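Local atomic coordinates of DUF574 domain-containing protein (Thermobifida fusca, PDB entry 2QE6), a protein that probably acts as an S-adenosylmethionine-dependent methyltransferase, binding this cofactor in a Rossmann-like domain, though its substrate is not known. Residues V237-G240 with L246-P249. The protein carries 1 engineered substitution. Residues are numbered along the deposited sequence; the frame is centred on the assembly and turned at random.
Sequences VEPG and LWRP
The W247 indole meets P239 on one face: CD lies 3.9 Å from the centroid of the five-membered ring and 24° off its normal, a CH-pi contact. R248 CG sits over that same face toward the rim, while at the edge V237 CG2 touches CZ2 (4.0 Å) and G240 O lies in plane against CD1, a contact and not a hydrogen bond. Also in the ring plane, a water accepts from W247 NE1 at 3.0 Å and lies within hydrogen-bonding distance of V237 O (2.7 Å) and G240 O (2.8 Å). The G240 N to V237 O bond and the cis E238-P239 peptide define a type VIa beta turn. The R248 guanidinium presents its NE/NH2 edge to a single atom, E238 O, at 2.7 Å from NE and 2.9 Å from NH2. Neither bond is straight (148° and 137°), as expected when two donors share one acceptor, yet the oxygen stays close to the guanidinium plane. The R248 chain, extended from CG to NE, carries the group there, and F71 makes a cation-pi contact with it. Were R248 replaced by an alanine, E238 O would probably lose both arginine donors, F71 its cationic partner and the indole face its CG neighbour. The contact thus ties the broken edge strand 235-243 to the following loop, with SAM about 13 Å from the W247 side chain. Chemically, the charged donor pair would probably polarise the E238 carbonyl and fix the guanidinium's orientation, while the water satisfies the N-H of the buried W247.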
loop_
_atom_site.group_PDB
_atom_site.type_symbol
_atom_site.label_atom_id
_atom_site.label_comp_id
_atom_site.label_asym_id
_atom_site.label_seq_id
_atom_site.Cartn_x
_atom_site.Cartn_y
_atom_site.Cartn_z
ATOM N N VAL A 237 2.939 5.092 -16.277
ATOM C CA VAL A 237 2.879 4.003 -17.241
ATOM C C VAL A 237 1.387 3.775 -17.543
ATOM O O VAL A 237 0.539 4.044 -16.704
ATOM C CB VAL A 237 3.583 2.690 -16.742
ATOM C CG1 VAL A 237 4.907 3.001 -16.041
ATOM C CG2 VAL A 237 2.690 1.909 -15.837
ATOM N N GLU A 238 1.089 3.309 -18.757
ATOM C CA GLU A 238 -0.261 2.988 -19.162
ATOM C C GLU A 238 -0.866 1.958 -18.205
ATOM O O GLU A 238 -0.175 0.997 -17.795
ATOM C CB GLU A 238 -0.291 2.436 -20.600
ATOM C CG GLU A 238 -0.026 3.444 -21.727
ATOM C CD GLU A 238 -1.152 4.461 -21.948
ATOM O OE1 GLU A 238 -2.288 4.282 -21.423
ATOM O OE2 GLU A 238 -0.885 5.448 -22.678
ATOM N N PRO A 239 -2.160 2.127 -17.865
ATOM C CA PRO A 239 -3.134 3.153 -18.328
ATOM C C PRO A 239 -3.254 4.477 -17.574
ATOM O O PRO A 239 -4.267 5.175 -17.739
ATOM C CB PRO A 239 -4.457 2.400 -18.209
ATOM C CG PRO A 239 -4.244 1.592 -16.918
ATOM C CD PRO A 239 -2.809 1.133 -16.987
ATOM N N GLY A 240 -2.242 4.852 -16.786
ATOM C CA GLY A 240 -2.317 6.064 -15.950
ATOM C C GLY A 240 -2.935 5.784 -14.585
ATOM O O GLY A 240 -2.804 4.684 -14.067
ATOM N N LEU A 246 -9.228 -1.614 -13.091
ATOM C CA LEU A 246 -8.944 -1.237 -14.471
ATOM C C LEU A 246 -7.434 -1.145 -14.757
ATOM O O LEU A 246 -7.027 -0.935 -15.901
ATOM C CB LEU A 246 -9.620 0.120 -14.786
ATOM C CG LEU A 246 -11.146 0.210 -14.697
ATOM C CD1 LEU A 246 -11.673 1.611 -15.112
ATOM C CD2 LEU A 246 -11.827 -0.860 -15.541
ATOM N N TRP A 247 -6.595 -1.315 -13.736
ATOM C CA TRP A 247 -5.151 -1.182 -13.946
ATOM C C TRP A 247 -4.576 -2.491 -14.459
ATOM O O TRP A 247 -4.445 -3.430 -13.696
ATOM C CB TRP A 247 -4.406 -0.703 -12.680
ATOM C CG TRP A 247 -2.990 -0.237 -13.008
ATOM C CD1 TRP A 247 -2.607 1.027 -13.283
ATOM C CD2 TRP A 247 -1.806 -1.049 -13.120
ATOM N NE1 TRP A 247 -1.265 1.066 -13.560
ATOM C CE2 TRP A 247 -0.748 -0.194 -13.479
ATOM C CE3 TRP A 247 -1.549 -2.400 -12.985
ATOM C CZ2 TRP A 247 0.543 -0.652 -13.691
ATOM C CZ3 TRP A 247 -0.254 -2.860 -13.200
ATOM C CH2 TRP A 247 0.768 -1.989 -13.537
ATOM N N ARG A 248 -4.236 -2.521 -15.754
ATOM C CA ARG A 248 -3.731 -3.719 -16.410
ATOM C C ARG A 248 -4.363 -4.988 -15.909
ATOM O O ARG A 248 -3.688 -5.837 -15.334
ATOM C CB ARG A 248 -2.199 -3.805 -16.246
ATOM C CG ARG A 248 -1.484 -2.568 -16.784
ATOM C CD ARG A 248 -0.027 -2.830 -17.081
ATOM N NE ARG A 248 0.607 -1.607 -17.563
ATOM C CZ ARG A 248 1.709 -1.579 -18.297
ATOM N NH1 ARG A 248 2.333 -2.711 -18.613
ATOM N NH2 ARG A 248 2.197 -0.416 -18.698
ATOM N N PRO A 249 -5.657 -5.164 -16.172
ATOM C CA PRO A 249 -6.374 -6.326 -15.673
ATOM C C PRO A 249 -5.900 -7.609 -16.341
ATOM O O PRO A 249 -5.468 -7.570 -17.487
ATOM C CB PRO A 249 -7.838 -6.042 -16.030
ATOM C CG PRO A 249 -7.837 -4.965 -16.967
ATOM C CD PRO A 249 -6.501 -4.287 -16.982
HETATM O O HOH W 1 -0.207 3.774 -14.141
#